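Local coordinates for tRNA (adenine(58)-N(1))-methyltransferase catalytic subunit TRM61 C-terminal domain-containing protein (Thermoplasma acidophilum, PDB 1YB2) that probably transfers methyl groups from S-adenosyl-L-methionine to adenine in RNA, perhaps at N1 of adenine 58 in tRNA, at residues M201-F214 / H258-G270. Residues are numbered along the deposited sequence; the frame is centred on the assembly and turned at random.
Sequences MKPGSVATFYLPNF and HTAFITFAIKKSG
Phe261 lies flat beneath the turn that leaves strand 205-211: Phe214 N sits 3.6 Å above the centre of its ring, and Asn213 CA approaches Phe261 CE2 to 3.5 Å. A broad aromatic suits this place, because its face covers the backbone where Asn213 N-caps helix 214-223, while Ile242 of the second subunit also packs on it. Behind it, strand 258-267 runs antiparallel to 205-211, and paired bonds such as Phe209 N to Thr263 O (2.8 Å) lock the register. On the buried face, small Ala207 and Ala265 accompany bulkier Phe209, whose ring turns its edge to Ala265 CB, and Leu211, beside helix 214-223. On the other face Thr208 OG1 presses to 3.3 Å from Phe264 CD2, but Val206, Tyr210 and Phe264 are partly exposed, and Val206 CG1 stands a loose 4.3 Å from Phe264 CD2. Tyr210 lies near Asp186, predicted to bind S-adenosyl-L-methionine. At the far end Lys267, bent at chi2 (73°), crosses selenomethionine Met201; its NZ bonds Ala198 O and, weakly, Met201 O. Gly204, third in the type II turn Lys202-Ser205, suits its positive phi (88°); its N donates to Lys267 O. Antiparallel strand 258-267, inserted between 205-211 and 229-242, is the seventh-strand signature of class I methyltransferases.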
loop_
_atom_site.group_PDB
_atom_site.type_symbol
_atom_site.label_atom_id
_atom_site.label_comp_id
_atom_site.label_asym_id
_atom_site.label_seq_id
_atom_site.Cartn_x
_atom_site.Cartn_y
_atom_site.Cartn_z
HETATM N N MSE A 201 -17.558 -12.645 5.240
HETATM C CA MSE A 201 -16.721 -12.414 4.071
HETATM C C MSE A 201 -17.382 -12.958 2.814
HETATM O O MSE A 201 -17.853 -14.097 2.809
HETATM C CB MSE A 201 -15.384 -13.127 4.268
HETATM C CG MSE A 201 -14.545 -12.542 5.378
HETATM SE SE MSE A 201 -12.908 -13.544 5.641
HETATM C CE MSE A 201 -11.925 -13.103 3.964
ATOM N N LYS A 202 -17.402 -12.169 1.744
ATOM C CA LYS A 202 -17.785 -12.710 0.429
ATOM C C LYS A 202 -16.817 -13.831 0.029
ATOM O O LYS A 202 -15.614 -13.720 0.272
ATOM C CB LYS A 202 -17.729 -11.623 -0.628
ATOM C CG LYS A 202 -18.813 -10.597 -0.468
ATOM C CD LYS A 202 -18.649 -9.505 -1.479
ATOM C CE LYS A 202 -19.794 -8.521 -1.364
ATOM N NZ LYS A 202 -19.493 -7.318 -2.183
ATOM N N PRO A 203 -17.332 -14.908 -0.598
ATOM C CA PRO A 203 -16.408 -15.959 -1.062
ATOM C C PRO A 203 -15.340 -15.374 -2.000
ATOM O O PRO A 203 -15.670 -14.561 -2.869
ATOM C CB PRO A 203 -17.312 -16.898 -1.867
ATOM C CG PRO A 203 -18.704 -16.646 -1.337
ATOM C CD PRO A 203 -18.746 -15.203 -0.921
ATOM N N GLY A 204 -14.083 -15.787 -1.834
ATOM C CA GLY A 204 -13.023 -15.325 -2.718
ATOM C C GLY A 204 -12.383 -14.026 -2.256
ATOM O O GLY A 204 -11.405 -13.576 -2.853
ATOM N N SER A 205 -12.939 -13.432 -1.191
ATOM C CA SER A 205 -12.409 -12.208 -0.596
ATOM C C SER A 205 -11.262 -12.533 0.395
ATOM O O SER A 205 -11.097 -13.673 0.839
ATOM C CB SER A 205 -13.531 -11.391 0.065
ATOM O OG SER A 205 -13.909 -11.942 1.325
ATOM N N VAL A 206 -10.457 -11.521 0.700
ATOM C CA VAL A 206 -9.237 -11.700 1.497
ATOM C C VAL A 206 -9.340 -11.022 2.857
ATOM O O VAL A 206 -9.843 -9.894 2.965
ATOM C CB VAL A 206 -8.008 -11.150 0.729
ATOM C CG1 VAL A 206 -6.752 -11.148 1.615
ATOM C CG2 VAL A 206 -7.760 -11.998 -0.527
ATOM N N ALA A 207 -8.830 -11.694 3.878
ATOM C CA ALA A 207 -8.712 -11.136 5.218
ATOM C C ALA A 207 -7.244 -10.950 5.524
ATOM O O ALA A 207 -6.409 -11.823 5.212
ATOM C CB ALA A 207 -9.350 -12.066 6.261
ATOM N N THR A 208 -6.927 -9.816 6.127
ATOM C CA THR A 208 -5.549 -9.504 6.507
ATOM C C THR A 208 -5.511 -9.402 8.023
ATOM O O THR A 208 -6.294 -8.635 8.598
ATOM C CB THR A 208 -5.077 -8.161 5.882
ATOM O OG1 THR A 208 -5.124 -8.262 4.451
ATOM C CG2 THR A 208 -3.658 -7.851 6.285
ATOM N N PHE A 209 -4.613 -10.161 8.660
ATOM C CA PHE A 209 -4.498 -10.175 10.118
ATOM C C PHE A 209 -3.142 -9.625 10.518
ATOM O O PHE A 209 -2.137 -10.110 10.013
ATOM C CB PHE A 209 -4.592 -11.608 10.673
ATOM C CG PHE A 209 -5.896 -12.289 10.404
ATOM C CD1 PHE A 209 -6.090 -13.015 9.229
ATOM C CD2 PHE A 209 -6.926 -12.217 11.335
ATOM C CE1 PHE A 209 -7.309 -13.660 8.979
ATOM C CE2 PHE A 209 -8.149 -12.855 11.093
ATOM C CZ PHE A 209 -8.339 -13.563 9.899
ATOM N N TYR A 210 -3.120 -8.646 11.424
ATOM C CA TYR A 210 -1.870 -8.064 11.939
ATOM C C TYR A 210 -1.646 -8.585 13.346
ATOM O O TYR A 210 -2.541 -8.463 14.179
ATOM C CB TYR A 210 -1.952 -6.530 11.984
ATOM C CG TYR A 210 -1.773 -5.881 10.650
ATOM C CD1 TYR A 210 -2.855 -5.733 9.768
ATOM C CD2 TYR A 210 -0.519 -5.401 10.246
ATOM C CE1 TYR A 210 -2.698 -5.120 8.508
ATOM C CE2 TYR A 210 -0.355 -4.782 8.971
ATOM C CZ TYR A 210 -1.451 -4.655 8.123
ATOM O OH TYR A 210 -1.307 -4.069 6.882
ATOM N N LEU A 211 -0.484 -9.212 13.584
ATOM C CA LEU A 211 -0.110 -9.752 14.892
ATOM C C LEU A 211 1.270 -9.196 15.298
ATOM O O LEU A 211 2.087 -8.885 14.431
ATOM C CB LEU A 211 -0.080 -11.291 14.883
ATOM C CG LEU A 211 -1.375 -12.120 14.957
ATOM C CD1 LEU A 211 -2.215 -11.733 16.166
ATOM C CD2 LEU A 211 -2.201 -12.040 13.652
ATOM N N PRO A 212 1.511 -9.015 16.608
ATOM C CA PRO A 212 2.773 -8.391 16.994
ATOM C C PRO A 212 3.949 -9.367 17.124
ATOM O O PRO A 212 5.089 -8.929 17.168
ATOM C CB PRO A 212 2.447 -7.779 18.363
ATOM C CG PRO A 212 1.495 -8.740 18.962
ATOM C CD PRO A 212 0.666 -9.293 17.783
ATOM N N ASN A 213 3.682 -10.664 17.203
ATOM C CA ASN A 213 4.779 -11.633 17.316
ATOM C C ASN A 213 4.536 -12.960 16.617
ATOM O O ASN A 213 3.407 -13.256 16.161
ATOM C CB ASN A 213 5.210 -11.837 18.780
ATOM C CG ASN A 213 4.079 -12.304 19.674
ATOM O OD1 ASN A 213 3.576 -13.423 19.537
ATOM N ND2 ASN A 213 3.691 -11.459 20.621
ATOM N N PHE A 214 5.611 -13.747 16.537
ATOM C CA PHE A 214 5.609 -15.002 15.829
ATOM C C PHE A 214 4.612 -15.998 16.408
ATOM O O PHE A 214 3.854 -16.605 15.660
ATOM C CB PHE A 214 7.021 -15.618 15.770
ATOM C CG PHE A 214 7.056 -16.957 15.089
ATOM C CD1 PHE A 214 7.267 -17.048 13.720
ATOM C CD2 PHE A 214 6.854 -18.132 15.813
ATOM C CE1 PHE A 214 7.276 -18.286 13.082
ATOM C CE2 PHE A 214 6.853 -19.376 15.182
ATOM C CZ PHE A 214 7.072 -19.450 13.809
ATOM N N HIS A 258 10.901 -1.801 13.929
ATOM C CA HIS A 258 9.522 -2.121 14.225
ATOM C C HIS A 258 9.098 -3.326 13.382
ATOM O O HIS A 258 9.402 -3.383 12.190
ATOM C CB HIS A 258 8.659 -0.884 13.988
ATOM C CG HIS A 258 9.156 0.312 14.743
ATOM N ND1 HIS A 258 9.893 1.316 14.150
ATOM C CD2 HIS A 258 9.116 0.607 16.066
ATOM C CE1 HIS A 258 10.242 2.204 15.067
ATOM N NE2 HIS A 258 9.786 1.795 16.239
ATOM N N THR A 259 8.428 -4.286 14.020
ATOM C CA THR A 259 8.118 -5.583 13.402
ATOM C C THR A 259 6.629 -5.915 13.422
ATOM O O THR A 259 5.993 -5.858 14.477
ATOM C CB THR A 259 8.879 -6.713 14.102
ATOM O OG1 THR A 259 10.283 -6.539 13.896
ATOM C CG2 THR A 259 8.470 -8.074 13.549
ATOM N N ALA A 260 6.088 -6.260 12.258
ATOM C CA ALA A 260 4.707 -6.748 12.132
ATOM C C ALA A 260 4.685 -8.149 11.523
ATOM O O ALA A 260 5.526 -8.486 10.673
ATOM C CB ALA A 260 3.884 -5.814 11.281
ATOM N N PHE A 261 3.721 -8.955 11.957
ATOM C CA PHE A 261 3.492 -10.269 11.371
ATOM C C PHE A 261 2.134 -10.208 10.685
ATOM O O PHE A 261 1.115 -9.975 11.336
ATOM C CB PHE A 261 3.541 -11.346 12.449
ATOM C CG PHE A 261 4.921 -11.543 13.044
ATOM C CD1 PHE A 261 5.728 -12.596 12.624
ATOM C CD2 PHE A 261 5.427 -10.647 13.980
ATOM C CE1 PHE A 261 7.005 -12.772 13.143
ATOM C CE2 PHE A 261 6.710 -10.818 14.513
ATOM C CZ PHE A 261 7.496 -11.887 14.086
ATOM N N ILE A 262 2.131 -10.360 9.367
ATOM C CA ILE A 262 0.926 -10.118 8.584
ATOM C C ILE A 262 0.506 -11.400 7.881
ATOM O O ILE A 262 1.267 -11.956 7.084
ATOM C CB ILE A 262 1.135 -8.995 7.558
ATOM C CG1 ILE A 262 1.668 -7.722 8.262
ATOM C CG2 ILE A 262 -0.174 -8.722 6.790
ATOM C CD1 ILE A 262 2.295 -6.699 7.280
ATOM N N THR A 263 -0.696 -11.872 8.202
ATOM C CA THR A 263 -1.254 -13.101 7.620
ATOM C C THR A 263 -2.373 -12.743 6.633
ATOM O O THR A 263 -3.267 -11.951 6.951
ATOM C CB THR A 263 -1.810 -14.030 8.729
ATOM O OG1 THR A 263 -0.731 -14.496 9.537
ATOM C CG2 THR A 263 -2.588 -15.247 8.147
ATOM N N PHE A 264 -2.303 -13.305 5.431
ATOM C CA PHE A 264 -3.374 -13.181 4.439
ATOM C C PHE A 264 -4.084 -14.517 4.257
ATOM O O PHE A 264 -3.436 -15.557 4.159
ATOM C CB PHE A 264 -2.810 -12.750 3.080
ATOM C CG PHE A 264 -2.088 -11.439 3.110
ATOM C CD1 PHE A 264 -0.694 -11.397 3.204
ATOM C CD2 PHE A 264 -2.803 -10.237 3.065
ATOM C CE1 PHE A 264 -0.006 -10.170 3.237
ATOM C CE2 PHE A 264 -2.127 -8.995 3.096
ATOM C CZ PHE A 264 -0.733 -8.966 3.177
ATOM N N ALA A 265 -5.409 -14.475 4.171
ATOM C CA ALA A 265 -6.225 -15.675 3.984
ATOM C C ALA A 265 -7.377 -15.359 3.031
ATOM O O ALA A 265 -7.886 -14.223 3.006
ATOM C CB ALA A 265 -6.755 -16.167 5.338
ATOM N N ILE A 266 -7.772 -16.346 2.235
ATOM C CA ILE A 266 -8.937 -16.206 1.341
ATOM C C ILE A 266 -10.149 -17.011 1.838
ATOM O O ILE A 266 -10.008 -18.167 2.220
ATOM C CB ILE A 266 -8.557 -16.569 -0.143
ATOM C CG1 ILE A 266 -9.702 -16.300 -1.128
ATOM C CG2 ILE A 266 -7.977 -18.019 -0.258
ATOM C CD1 ILE A 266 -9.238 -16.306 -2.593
ATOM N N LYS A 267 -11.334 -16.382 1.845
ATOM C CA LYS A 267 -12.596 -17.063 2.170
ATOM C C LYS A 267 -13.001 -18.067 1.080
ATOM O O LYS A 267 -13.134 -17.715 -0.105
ATOM C CB LYS A 267 -13.729 -16.030 2.364
ATOM C CG LYS A 267 -15.135 -16.637 2.607
ATOM C CD LYS A 267 -15.257 -17.245 4.006
ATOM C CE LYS A 267 -16.573 -18.044 4.162
ATOM N NZ LYS A 267 -17.774 -17.139 4.047
ATOM N N LYS A 268 -13.239 -19.312 1.491
ATOM C CA LYS A 268 -13.731 -20.334 0.566
ATOM C C LYS A 268 -15.241 -20.271 0.457
ATOM O O LYS A 268 -15.909 -19.940 1.430
ATOM C CB LYS A 268 -13.272 -21.714 1.019
ATOM C CG LYS A 268 -11.753 -21.827 1.037
ATOM C CD LYS A 268 -11.268 -23.221 1.474
ATOM C CE LYS A 268 -11.661 -23.506 2.901
ATOM N NZ LYS A 268 -11.084 -24.799 3.353
ATOM N N SER A 269 -15.784 -20.596 -0.719
ATOM C CA SER A 269 -17.231 -20.675 -0.880
ATOM C C SER A 269 -17.841 -21.896 -0.182
ATOM O O SER A 269 -19.039 -21.919 0.100
ATOM C CB SER A 269 -17.603 -20.710 -2.376
ATOM O OG SER A 269 -17.127 -21.909 -2.978
ATOM N N GLY A 270 -17.018 -22.906 0.085
ATOM C CA GLY A 270 -17.495 -24.170 0.623
ATOM C C GLY A 270 -17.652 -25.262 -0.433
ATOM O O GLY A 270 -17.798 -26.440 -0.077
#